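Long-range contacts in glucosamine--fructose-6-phosphate aminotransferase [isomerizing] (Francisella tularensis subsp. tularensis, PDB 3TBF), which probably makes glucosamine 6-phosphate from fructose 6-phosphate and glutamine, its C-terminal domain, studied here, carrying out the sugar isomerisation: residues T197-N202 with H332-P337; K73-K78 with A173-T178; A205-A210 with A336-T341; P22-N27 with F167-V172. One frame throughout, in Å; residues are numbered along the deposited sequence.

In the fold
The four contacts form a chain of helix packing across the middle of the domain, between its two five-stranded parallel sheets. Along the sequence, contacts 4 and 2 interlock: their first segments come early, and their second segments follow each other on helix 165-184. Contacts 1 and 3 open next, on helices 190-201 and 203-211, and both close at the start of helix 335-355. Their centres are about 9 Å apart, while those of contacts 2 and 3 are about 18 Å apart. All pairs of contacts touch except 1 and 4. Helices 190-201 and 203-211, which lie in the chain between the strands of the two sheets, thus pack against helix 335-355, which follows the second sheet.

Contact 1 of 4, residues T197-N202 with H332-P337; sequences TEELKN and HDFSAP
The carboxylate of Glu199 lies over the backbone turn that runs from His332 to Ser335, just where the chain enters helix 335-355. One oxygen does most of the work. OE2 of Glu199 accepts from Phe334 N at 2.9 Å and from Ser335 N at 3.1 Å. Both N-H groups come from the same face of the carboxylate. Phe334 N stands well above its plane, 53° out of it, while Ser335 N comes on the anti side, less steeply tilted from the plane. The side chain spans the gap because it is fully extended, with CG anti to the backbone N (chi1 168°). The other oxygen, OE1, is bridged to the turn by a water. The water donates to Glu199 OE1 at 2.9 Å and accepts from Asp333 N at 2.8 Å. OE1 also lies at the edge of the Phe334 ring, with the two planes 77° apart. The carboxylate is therefore gripped at both oxygens. Backbone amides near the start of a helix would probably favour its negative charge. Beside this polar patch, Leu200 CD2 packs on Phe334 CB at 3.5 Å. Leu200 also rests on Ala175, Ile176 and Leu179 of helix 165-184. The Phe334 ring meets Trp75 and Tyr79 of helix 63-80, and Ser335 touches Ile203 and Leu206. The turn thus sits among helices 63-80, 165-184, 190-201 and 203-211.

Contact 2 of 4, residues K73-K78 with A173-T178; sequences KYWIEK and ALAIFT
Trp75 turns its CG beside its own backbone N, anti to the carbonyl carbon (chi1 -69°), and Thr178 places OG1 in the same way (chi1 -67°), which brings the two side chains together between their helices. Thr178 OG1 lies 3.8 Å from Trp75 CB, and its methyl CG2 sits 3.7 Å from Trp75 O. The hydroxyl is not spent across the gap. It donates to Leu174 O one turn back at 3.0 Å, on the opposite face of that carbonyl from Thr178 N. Its oxygen nevertheless has an apolar neighbour in Ile76, with Ile76 CG1 3.5 Å from Thr178 OG1. One turn back toward the N-terminal end of helix 165-184, the six-membered part of the indole reaches Ala175. Trp75 CZ3 is 3.7 Å from Ala175 N and 3.9 Å from Ala175 CB. Ile76 CD1 comes to the edge of the Phe177 ring, 4.2 Å from CE2 of Phe177. All six touching residues are buried. Trp75 NE1 is hydrogen-bonded outside the pair, to Asp333 O. Other positions of segment 73-78 turn to the second subunit, where Glu77 forms a salt bridge with Arg95 of that chain. The two segments run side by side at 8°, their axes 9.5 Å apart. Nearly parallel helices flanking one parallel sheet, here following strands 56-61 and 149-152, are characteristic of the layered alpha/beta SIS fold.

Contact 3 of 4, residues A205-A210 with A336-T341; sequences ALVMGA and APVVFT
Val339 points its two methyls to different parts of helix 203-211. CG2 meets Leu206 CB at 3.6 Å. CG1 lies anti to the backbone N (chi1 178°) and is directed between Leu206 and Ala210, which are one turn apart. There it is 3.8 Å from Leu206 O and 4.0 Å from Ala210 CB. Leu206 and Ala210 both aim their CB atoms at the facing helix, so the valine is received by a small methyl at one end and by the base of a larger side chain at the other. Val207 approaches from the flank. Its CG2 meets Val338 CG1 at 4.1 Å, the two side chains slanting across each other, and it is 4.3 Å from Val339 CG2. The side chains that meet are all apolar, short or branched. One partner, helix 335-355, follows strand 324-328, an outermost strand of the second parallel sheet in this alpha/beta SIS fold. Helix 203-211 comes from the part of the chain between the two sheets and lies along this last helix. The segment axes are 8.9 Å apart, with a signed crossing angle of -24°. Within segment 336-341, Thr341 OG1 donates to Pro337 O at 2.9 Å in the carbonyl plane, alongside only a weak bond there from Thr341 N. Val338 also rests on Thr168 and Leu171 of helix 165-184, while Val207 and Ala210 reach on to Ile342. On its other side, Val207 is touched by Pro22 of helix 21-30.

Contact 4 of 4, residues P22-N27 with F167-V172; sequences PEAVSN and FTTQLV
Ala24 and Val25 lie against Thr169 and Val172 in a buried, mainly apolar helix-to-helix contact, between helix 21-30 near the start of the chain and the long helix 165-184 of the first SIS region. The segments run in roughly the same direction, 25° apart, with axes 9.1 Å from each other at closest approach. Thr169 uses its methyl rather than its hydroxyl. CG2 meets Ala24 CB at 3.7 Å and Ala24 O at 3.8 Å, and it is 4.1 Å from Val25 N. The methyl therefore rests on backbone as well as on a side chain. Its direction follows from chi1 (63°), which sets OG1 between the backbone N and the carbonyl carbon and leaves CG2 beside the N. OG1 is turned back to its own helix, where it is hydrogen-bonded to Lys165 O. One turn further on, Val172 takes over. Its CG2 touches both methyls of Val25, at 4.0 Å from Val25 CG2 and 4.1 Å from Val25 CG1, with the two side chains crossing at about a right angle. Thr168 adds a looser touch, with OG1 4.4 Å from Val25 CG2. This hydroxyl has its main polar partner in Gln21, just before segment 22-27. Around the pair, Pro22 packs on Met208 and Leu211 of helix 203-211, and Val25 on Ile203. Phe167 and Leu171, on the other side of their helix, lean on Ala68 of helix 63-80. Helix 165-184 thus runs between helix 21-30 and helix 63-80, with Ile342 of helix 335-355 against Thr168.

Contact 1 of 4, residues T197-N202 with H332-P337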
loop_
_atom_site.group_PDB
_atom_site.type_symbol
_atom_site.label_atom_id
_atom_site.label_comp_id
_atom_site.label_asym_id
_atom_site.label_seq_id
_atom_site.Cartn_x
_atom_site.Cartn_y
_atom_site.Cartn_z
ATOM N N THR A 197 -8.091 11.259 26.062
ATOM C CA THR A 197 -9.355 10.640 26.363
ATOM C C THR A 197 -10.507 11.641 26.132
ATOM O O THR A 197 -11.534 11.264 25.564
ATOM C CB THR A 197 -9.416 10.099 27.792
ATOM O OG1 THR A 197 -8.326 9.211 28.019
ATOM C CG2 THR A 197 -10.674 9.287 28.004
ATOM N N GLU A 198 -10.338 12.896 26.554
ATOM C CA GLU A 198 -11.364 13.924 26.326
ATOM C C GLU A 198 -11.560 14.186 24.859
ATOM O O GLU A 198 -12.656 14.439 24.425
ATOM C CB GLU A 198 -11.075 15.264 27.052
ATOM C CG GLU A 198 -11.229 15.159 28.597
ATOM C CD GLU A 198 -12.681 14.720 29.107
ATOM O OE1 GLU A 198 -13.654 15.515 28.915
ATOM O OE2 GLU A 198 -12.844 13.613 29.728
ATOM N N GLU A 199 -10.488 14.135 24.085
ATOM C CA GLU A 199 -10.622 14.293 22.672
ATOM C C GLU A 199 -11.474 13.161 22.045
ATOM O O GLU A 199 -12.249 13.413 21.138
ATOM C CB GLU A 199 -9.225 14.379 22.035
ATOM C CG GLU A 199 -9.228 14.249 20.536
ATOM C CD GLU A 199 -7.835 14.497 19.869
ATOM O OE1 GLU A 199 -6.781 14.665 20.567
ATOM O OE2 GLU A 199 -7.835 14.493 18.615
ATOM N N LEU A 200 -11.311 11.927 22.506
ATOM C CA LEU A 200 -12.132 10.822 22.012
ATOM C C LEU A 200 -13.585 11.094 22.387
ATOM O O LEU A 200 -14.465 10.926 21.567
ATOM C CB LEU A 200 -11.686 9.465 22.571
ATOM C CG LEU A 200 -10.309 8.944 22.143
ATOM C CD1 LEU A 200 -10.019 7.475 22.630
ATOM C CD2 LEU A 200 -10.044 9.068 20.609
ATOM N N LYS A 201 -13.846 11.540 23.608
ATOM C CA LYS A 201 -15.245 11.852 23.977
ATOM C C LYS A 201 -15.915 12.953 23.121
ATOM O O LYS A 201 -17.140 12.971 22.948
ATOM C CB LYS A 201 -15.343 12.211 25.417
ATOM C CG LYS A 201 -15.044 11.074 26.320
ATOM C CD LYS A 201 -15.228 11.547 27.720
ATOM C CE LYS A 201 -14.793 10.547 28.733
ATOM N NZ LYS A 201 -14.446 11.286 29.992
ATOM N N ASN A 202 -15.101 13.833 22.552
ATOM C CA ASN A 202 -15.618 14.960 21.825
ATOM C C ASN A 202 -15.947 14.564 20.415
ATOM O O ASN A 202 -16.505 15.374 19.684
ATOM C CB ASN A 202 -14.614 16.119 21.799
ATOM C CG ASN A 202 -14.355 16.726 23.205
ATOM O OD1 ASN A 202 -15.150 16.571 24.154
ATOM N ND2 ASN A 202 -13.224 17.409 23.324
ATOM N N HIS A 332 -8.364 17.023 16.484
ATOM C CA HIS A 332 -6.935 16.746 16.382
ATOM C C HIS A 332 -6.625 15.309 15.896
ATOM O O HIS A 332 -7.365 14.747 15.087
ATOM C CB HIS A 332 -6.263 17.117 17.718
ATOM C CG HIS A 332 -6.493 18.544 18.119
ATOM N ND1 HIS A 332 -6.176 19.609 17.298
ATOM C CD2 HIS A 332 -7.025 19.077 19.248
ATOM C CE1 HIS A 332 -6.501 20.735 17.912
ATOM N NE2 HIS A 332 -7.017 20.438 19.095
ATOM N N ASP A 333 -5.540 14.713 16.358
ATOM C CA ASP A 333 -5.071 13.466 15.738
ATOM C C ASP A 333 -6.014 12.325 15.909
ATOM O O ASP A 333 -6.067 11.417 15.083
ATOM C CB ASP A 333 -3.733 13.022 16.327
ATOM C CG ASP A 333 -2.534 13.786 15.748
ATOM O OD1 ASP A 333 -2.719 14.653 14.824
ATOM O OD2 ASP A 333 -1.400 13.445 16.230
ATOM N N PHE A 334 -6.723 12.316 17.016
ATOM C CA PHE A 334 -7.541 11.159 17.292
ATOM C C PHE A 334 -8.919 11.344 16.659
ATOM O O PHE A 334 -9.465 10.399 16.044
ATOM C CB PHE A 334 -7.613 10.858 18.770
ATOM C CG PHE A 334 -6.383 10.224 19.315
ATOM C CD1 PHE A 334 -6.067 8.937 19.000
ATOM C CD2 PHE A 334 -5.564 10.890 20.177
ATOM C CE1 PHE A 334 -4.916 8.309 19.532
ATOM C CE2 PHE A 334 -4.463 10.270 20.726
ATOM C CZ PHE A 334 -4.143 8.965 20.389
ATOM N N SER A 335 -9.456 12.555 16.741
ATOM C CA SER A 335 -10.785 12.783 16.243
ATOM C C SER A 335 -10.851 12.982 14.755
ATOM O O SER A 335 -11.770 12.503 14.116
ATOM C CB SER A 335 -11.459 13.975 16.989
ATOM O OG SER A 335 -10.786 15.212 16.814
ATOM N N ALA A 336 -9.875 13.660 14.184
ATOM C CA ALA A 336 -10.013 14.134 12.810
ATOM C C ALA A 336 -10.102 13.013 11.817
ATOM O O ALA A 336 -10.889 13.085 10.890
ATOM C CB ALA A 336 -8.913 15.162 12.430
ATOM N N PRO A 337 -9.342 11.936 12.008
ATOM C CA PRO A 337 -9.506 10.842 11.039
ATOM C C PRO A 337 -10.924 10.265 10.946
ATOM O O PRO A 337 -11.408 9.930 9.856
ATOM C CB PRO A 337 -8.540 9.772 11.564
ATOM C CG PRO A 337 -7.428 10.643 12.230
ATOM C CD PRO A 337 -8.238 11.689 12.954
HETATM O O HOH W 1 -4.369 14.619 18.933
#

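Contact 2 of 4, residues K73-K78 with A173-T178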
loop_
_atom_site.group_PDB
_atom_site.type_symbol
_atom_site.label_atom_id
_atom_site.label_comp_id
_atom_site.label_asym_id
_atom_site.label_seq_id
_atom_site.Cartn_x
_atom_site.Cartn_y
_atom_site.Cartn_z
ATOM N N LYS A 73 -1.745 2.712 12.892
ATOM C CA LYS A 73 -0.312 2.559 13.028
ATOM C C LYS A 73 0.295 3.934 13.346
ATOM O O LYS A 73 1.220 4.030 14.139
ATOM C CB LYS A 73 0.272 1.928 11.769
ATOM C CG LYS A 73 1.730 2.278 11.499
ATOM C CD LYS A 73 2.301 1.579 10.275
ATOM C CE LYS A 73 3.836 1.695 10.294
ATOM N NZ LYS A 73 4.490 0.670 9.527
ATOM N N TYR A 74 -0.233 4.993 12.756
ATOM C CA TYR A 74 0.334 6.318 12.975
ATOM C C TYR A 74 0.203 6.611 14.471
ATOM O O TYR A 74 1.162 7.090 15.102
ATOM C CB TYR A 74 -0.386 7.376 12.144
ATOM C CG TYR A 74 -0.017 7.368 10.685
ATOM C CD1 TYR A 74 -0.551 6.436 9.821
ATOM C CD2 TYR A 74 0.839 8.324 10.143
ATOM C CE1 TYR A 74 -0.215 6.407 8.424
ATOM C CE2 TYR A 74 1.175 8.318 8.765
ATOM C CZ TYR A 74 0.642 7.345 7.913
ATOM O OH TYR A 74 0.967 7.312 6.549
ATOM N N TRP A 75 -0.971 6.298 15.040
ATOM C CA TRP A 75 -1.297 6.625 16.450
ATOM C C TRP A 75 -0.424 5.770 17.371
ATOM O O TRP A 75 0.132 6.274 18.331
ATOM C CB TRP A 75 -2.760 6.294 16.782
ATOM C CG TRP A 75 -3.771 7.117 16.149
ATOM C CD1 TRP A 75 -3.648 8.422 15.781
ATOM C CD2 TRP A 75 -5.132 6.746 15.880
ATOM N NE1 TRP A 75 -4.849 8.885 15.277
ATOM C CE2 TRP A 75 -5.779 7.882 15.344
ATOM C CE3 TRP A 75 -5.857 5.579 16.041
ATOM C CZ2 TRP A 75 -7.122 7.879 14.953
ATOM C CZ3 TRP A 75 -7.218 5.572 15.654
ATOM C CH2 TRP A 75 -7.829 6.728 15.116
ATOM N N ILE A 76 -0.321 4.488 17.060
ATOM C CA ILE A 76 0.406 3.563 17.911
ATOM C C ILE A 76 1.877 3.893 18.037
ATOM O O ILE A 76 2.430 3.887 19.121
ATOM C CB ILE A 76 0.281 2.125 17.463
ATOM C CG1 ILE A 76 -1.151 1.635 17.672
ATOM C CG2 ILE A 76 1.225 1.281 18.290
ATOM C CD1 ILE A 76 -1.503 0.396 16.964
ATOM N N GLU A 77 2.507 4.158 16.911
ATOM C CA GLU A 77 3.893 4.549 16.901
ATOM C C GLU A 77 4.131 5.886 17.577
ATOM O O GLU A 77 5.029 6.004 18.383
ATOM C CB GLU A 77 4.404 4.520 15.455
ATOM C CG GLU A 77 4.440 3.075 14.929
ATOM C CD GLU A 77 5.633 2.727 14.006
ATOM O OE1 GLU A 77 6.375 3.669 13.577
ATOM O OE2 GLU A 77 5.791 1.488 13.742
ATOM N N LYS A 78 3.292 6.862 17.291
ATOM C CA LYS A 78 3.479 8.196 17.790
ATOM C C LYS A 78 3.170 8.339 19.278
ATOM O O LYS A 78 3.938 8.978 19.980
ATOM C CB LYS A 78 2.571 9.177 17.018
ATOM C CG LYS A 78 2.573 10.594 17.560
ATOM C CD LYS A 78 1.944 11.607 16.563
ATOM C CE LYS A 78 1.936 12.994 17.178
ATOM N NZ LYS A 78 1.323 14.007 16.280
ATOM N N ALA A 173 -12.009 2.133 18.566
ATOM C CA ALA A 173 -11.445 1.071 19.393
ATOM C C ALA A 173 -9.918 1.121 19.349
ATOM O O ALA A 173 -9.251 0.912 20.369
ATOM C CB ALA A 173 -11.964 -0.279 18.950
ATOM N N LEU A 174 -9.350 1.350 18.166
ATOM C CA LEU A 174 -7.893 1.355 18.022
ATOM C C LEU A 174 -7.278 2.531 18.753
ATOM O O LEU A 174 -6.189 2.386 19.274
ATOM C CB LEU A 174 -7.477 1.345 16.550
ATOM C CG LEU A 174 -7.587 -0.020 15.831
ATOM C CD1 LEU A 174 -7.766 0.113 14.294
ATOM C CD2 LEU A 174 -6.420 -0.916 16.136
ATOM N N ALA A 175 -7.964 3.683 18.786
ATOM C CA ALA A 175 -7.525 4.847 19.568
ATOM C C ALA A 175 -7.508 4.556 21.049
ATOM O O ALA A 175 -6.594 4.983 21.744
ATOM C CB ALA A 175 -8.440 6.063 19.360
ATOM N N ILE A 176 -8.531 3.863 21.527
ATOM C CA ILE A 176 -8.611 3.505 22.931
ATOM C C ILE A 176 -7.483 2.527 23.302
ATOM O O ILE A 176 -6.791 2.737 24.268
ATOM C CB ILE A 176 -9.984 2.876 23.265
ATOM C CG1 ILE A 176 -11.048 3.960 23.279
ATOM C CG2 ILE A 176 -9.960 2.099 24.601
ATOM C CD1 ILE A 176 -12.439 3.364 23.146
ATOM N N PHE A 177 -7.320 1.472 22.523
ATOM C CA PHE A 177 -6.174 0.575 22.608
ATOM C C PHE A 177 -4.821 1.327 22.614
ATOM O O PHE A 177 -3.948 1.035 23.421
ATOM C CB PHE A 177 -6.233 -0.432 21.435
ATOM C CG PHE A 177 -5.004 -1.265 21.285
ATOM C CD1 PHE A 177 -4.688 -2.192 22.232
ATOM C CD2 PHE A 177 -4.185 -1.126 20.193
ATOM C CE1 PHE A 177 -3.554 -2.975 22.115
ATOM C CE2 PHE A 177 -3.048 -1.906 20.067
ATOM C CZ PHE A 177 -2.747 -2.841 21.037
ATOM N N THR A 178 -4.651 2.305 21.736
ATOM C CA THR A 178 -3.426 3.096 21.761
ATOM C C THR A 178 -3.214 3.682 23.129
ATOM O O THR A 178 -2.108 3.592 23.642
ATOM C CB THR A 178 -3.444 4.223 20.739
ATOM O OG1 THR A 178 -3.424 3.651 19.442
ATOM C CG2 THR A 178 -2.252 5.095 20.849
#

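Contact 3 of 4, residues A205-A210 with A336-T341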
loop_
_atom_site.group_PDB
_atom_site.type_symbol
_atom_site.label_atom_id
_atom_site.label_comp_id
_atom_site.label_asym_id
_atom_site.label_seq_id
_atom_site.Cartn_x
_atom_site.Cartn_y
_atom_site.Cartn_z
ATOM N N ALA A 205 -19.920 14.975 19.051
ATOM C CA ALA A 205 -20.357 16.285 18.571
ATOM C C ALA A 205 -19.753 16.609 17.206
ATOM O O ALA A 205 -20.392 17.183 16.337
ATOM C CB ALA A 205 -20.002 17.380 19.592
ATOM N N LEU A 206 -18.504 16.245 17.014
ATOM C CA LEU A 206 -17.829 16.617 15.771
ATOM C C LEU A 206 -18.406 15.774 14.602
ATOM O O LEU A 206 -18.562 16.254 13.473
ATOM C CB LEU A 206 -16.359 16.426 15.963
ATOM C CG LEU A 206 -15.753 17.291 17.078
ATOM C CD1 LEU A 206 -14.268 16.965 17.170
ATOM C CD2 LEU A 206 -15.966 18.798 16.860
ATOM N N VAL A 207 -18.788 14.539 14.899
ATOM C CA VAL A 207 -19.343 13.684 13.882
ATOM C C VAL A 207 -20.701 14.215 13.485
ATOM O O VAL A 207 -21.060 14.277 12.314
ATOM C CB VAL A 207 -19.395 12.226 14.358
ATOM C CG1 VAL A 207 -20.315 11.363 13.470
ATOM C CG2 VAL A 207 -17.947 11.625 14.416
HETATM N N MSE A 208 -21.454 14.642 14.479
HETATM C CA MSE A 208 -22.754 15.224 14.211
HETATM C C MSE A 208 -22.653 16.467 13.325
HETATM O O MSE A 208 -23.422 16.604 12.368
HETATM C CB MSE A 208 -23.443 15.519 15.524
HETATM C CG MSE A 208 -24.817 16.068 15.355
HETATM SE SE MSE A 208 -26.061 14.691 14.702
HETATM C CE MSE A 208 -26.276 13.383 16.212
ATOM N N GLY A 209 -21.689 17.344 13.613
ATOM C CA GLY A 209 -21.368 18.493 12.744
ATOM C C GLY A 209 -21.061 18.079 11.322
ATOM O O GLY A 209 -21.437 18.756 10.341
ATOM N N ALA A 210 -20.338 16.968 11.206
ATOM C CA ALA A 210 -19.893 16.472 9.908
ATOM C C ALA A 210 -21.139 16.088 9.112
ATOM O O ALA A 210 -21.228 16.393 7.944
ATOM C CB ALA A 210 -18.965 15.268 10.086
ATOM N N ALA A 336 -9.875 13.660 14.184
ATOM C CA ALA A 336 -10.013 14.134 12.810
ATOM C C ALA A 336 -10.102 13.013 11.817
ATOM O O ALA A 336 -10.889 13.085 10.890
ATOM C CB ALA A 336 -8.913 15.162 12.430
ATOM N N PRO A 337 -9.342 11.936 12.008
ATOM C CA PRO A 337 -9.506 10.842 11.039
ATOM C C PRO A 337 -10.924 10.265 10.946
ATOM O O PRO A 337 -11.408 9.930 9.856
ATOM C CB PRO A 337 -8.540 9.772 11.564
ATOM C CG PRO A 337 -7.428 10.643 12.230
ATOM C CD PRO A 337 -8.238 11.689 12.954
ATOM N N VAL A 338 -11.578 10.130 12.092
ATOM C CA VAL A 338 -12.963 9.711 12.140
ATOM C C VAL A 338 -13.883 10.788 11.530
ATOM O O VAL A 338 -14.709 10.478 10.701
ATOM C CB VAL A 338 -13.421 9.446 13.592
ATOM C CG1 VAL A 338 -14.894 9.022 13.598
ATOM C CG2 VAL A 338 -12.530 8.424 14.277
ATOM N N VAL A 339 -13.732 12.043 11.943
ATOM C CA VAL A 339 -14.628 13.099 11.463
ATOM C C VAL A 339 -14.559 13.268 9.938
ATOM O O VAL A 339 -15.576 13.345 9.251
ATOM C CB VAL A 339 -14.396 14.399 12.180
ATOM C CG1 VAL A 339 -15.330 15.549 11.629
ATOM C CG2 VAL A 339 -14.650 14.216 13.700
ATOM N N PHE A 340 -13.363 13.197 9.382
ATOM C CA PHE A 340 -13.231 13.461 7.970
ATOM C C PHE A 340 -13.754 12.290 7.173
ATOM O O PHE A 340 -13.977 12.472 5.977
ATOM C CB PHE A 340 -11.799 13.729 7.619
ATOM C CG PHE A 340 -11.404 15.130 7.799
ATOM C CD1 PHE A 340 -12.042 16.126 7.068
ATOM C CD2 PHE A 340 -10.368 15.468 8.635
ATOM C CE1 PHE A 340 -11.668 17.438 7.198
ATOM C CE2 PHE A 340 -9.999 16.764 8.771
ATOM C CZ PHE A 340 -10.653 17.768 8.062
ATOM N N THR A 341 -13.901 11.104 7.794
ATOM C CA THR A 341 -14.486 9.951 7.115
ATOM C C THR A 341 -15.934 10.169 6.716
ATOM O O THR A 341 -16.359 9.736 5.647
ATOM C CB THR A 341 -14.395 8.643 7.955
ATOM O OG1 THR A 341 -13.030 8.309 8.138
ATOM C CG2 THR A 341 -14.957 7.463 7.238
#

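Contact 4 of 4, residues P22-N27 with F167-V172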
loop_
_atom_site.group_PDB
_atom_site.type_symbol
_atom_site.label_atom_id
_atom_site.label_comp_id
_atom_site.label_asym_id
_atom_site.label_seq_id
_atom_site.Cartn_x
_atom_site.Cartn_y
_atom_site.Cartn_z
ATOM N N PRO A 22 -22.669 8.695 15.416
ATOM C CA PRO A 22 -22.469 9.370 16.712
ATOM C C PRO A 22 -22.826 8.511 17.920
ATOM O O PRO A 22 -22.096 8.503 18.882
ATOM C CB PRO A 22 -23.402 10.582 16.619
ATOM C CG PRO A 22 -23.419 10.860 15.184
ATOM C CD PRO A 22 -23.526 9.488 14.537
ATOM N N GLU A 23 -23.932 7.800 17.852
ATOM C CA GLU A 23 -24.309 6.825 18.892
ATOM C C GLU A 23 -23.260 5.687 18.950
ATOM O O GLU A 23 -22.721 5.346 20.003
ATOM C CB GLU A 23 -25.726 6.286 18.583
ATOM C CG GLU A 23 -26.329 5.376 19.638
ATOM C CD GLU A 23 -27.582 4.584 19.143
ATOM O OE1 GLU A 23 -28.170 5.005 18.094
ATOM O OE2 GLU A 23 -27.945 3.545 19.795
ATOM N N ALA A 24 -22.936 5.134 17.806
ATOM C CA ALA A 24 -22.016 4.000 17.750
ATOM C C ALA A 24 -20.642 4.338 18.289
ATOM O O ALA A 24 -20.046 3.591 19.069
ATOM C CB ALA A 24 -21.890 3.492 16.319
ATOM N N VAL A 25 -20.134 5.471 17.855
ATOM C CA VAL A 25 -18.881 5.950 18.358
ATOM C C VAL A 25 -18.899 6.100 19.852
ATOM O O VAL A 25 -18.070 5.496 20.552
ATOM C CB VAL A 25 -18.488 7.247 17.684
ATOM C CG1 VAL A 25 -17.633 8.067 18.580
ATOM C CG2 VAL A 25 -17.765 6.897 16.395
ATOM N N SER A 26 -19.919 6.777 20.357
ATOM C CA SER A 26 -20.030 6.962 21.795
ATOM C C SER A 26 -20.299 5.658 22.623
ATOM O O SER A 26 -19.733 5.485 23.698
ATOM C CB SER A 26 -20.975 8.109 22.090
ATOM O OG SER A 26 -21.981 7.648 22.864
ATOM N N ASN A 27 -21.066 4.717 22.090
ATOM C CA ASN A 27 -21.200 3.417 22.720
ATOM C C ASN A 27 -19.875 2.651 22.785
ATOM O O ASN A 27 -19.543 2.070 23.799
ATOM C CB ASN A 27 -22.284 2.601 22.027
ATOM C CG ASN A 27 -23.743 3.078 22.404
ATOM O OD1 ASN A 27 -23.967 3.788 23.396
ATOM N ND2 ASN A 27 -24.705 2.693 21.590
ATOM N N PHE A 167 -16.320 0.961 10.354
ATOM C CA PHE A 167 -15.038 1.554 10.178
ATOM C C PHE A 167 -14.712 2.586 11.244
ATOM O O PHE A 167 -13.638 2.551 11.826
ATOM C CB PHE A 167 -14.944 2.207 8.815
ATOM C CG PHE A 167 -13.650 2.931 8.586
ATOM C CD1 PHE A 167 -12.500 2.241 8.333
ATOM C CD2 PHE A 167 -13.604 4.298 8.604
ATOM C CE1 PHE A 167 -11.289 2.930 8.080
ATOM C CE2 PHE A 167 -12.424 5.000 8.357
ATOM C CZ PHE A 167 -11.260 4.329 8.137
ATOM N N THR A 168 -15.642 3.499 11.509
ATOM C CA THR A 168 -15.408 4.515 12.498
ATOM C C THR A 168 -15.279 3.952 13.905
ATOM O O THR A 168 -14.410 4.399 14.630
ATOM C CB THR A 168 -16.446 5.617 12.419
ATOM O OG1 THR A 168 -17.762 5.049 12.427
ATOM C CG2 THR A 168 -16.201 6.466 11.163
ATOM N N THR A 169 -16.092 2.952 14.254
ATOM C CA THR A 169 -15.944 2.287 15.526
ATOM C C THR A 169 -14.686 1.458 15.635
ATOM O O THR A 169 -14.119 1.314 16.744
ATOM C CB THR A 169 -17.163 1.401 15.891
ATOM O OG1 THR A 169 -17.315 0.347 14.946
ATOM C CG2 THR A 169 -18.439 2.225 15.943
ATOM N N GLN A 170 -14.194 0.917 14.512
ATOM C CA GLN A 170 -12.880 0.257 14.571
ATOM C C GLN A 170 -11.787 1.262 14.833
ATOM O O GLN A 170 -10.922 1.026 15.666
ATOM C CB GLN A 170 -12.595 -0.564 13.343
ATOM C CG GLN A 170 -13.440 -1.829 13.272
ATOM C CD GLN A 170 -13.482 -2.395 11.861
ATOM O OE1 GLN A 170 -12.832 -1.876 10.963
ATOM N NE2 GLN A 170 -14.207 -3.488 11.674
ATOM N N LEU A 171 -11.848 2.410 14.186
ATOM C CA LEU A 171 -10.925 3.496 14.502
ATOM C C LEU A 171 -10.990 3.881 15.975
ATOM O O LEU A 171 -9.997 3.972 16.646
ATOM C CB LEU A 171 -11.250 4.712 13.662
ATOM C CG LEU A 171 -10.512 5.064 12.334
ATOM C CD1 LEU A 171 -9.507 4.068 11.846
ATOM C CD2 LEU A 171 -11.495 5.407 11.252
ATOM N N VAL A 172 -12.171 4.101 16.502
ATOM C CA VAL A 172 -12.261 4.493 17.878
ATOM C C VAL A 172 -11.679 3.407 18.801
ATOM O O VAL A 172 -10.906 3.719 19.704
ATOM C CB VAL A 172 -13.710 4.864 18.258
ATOM C CG1 VAL A 172 -13.892 4.942 19.751
ATOM C CG2 VAL A 172 -14.085 6.193 17.670
#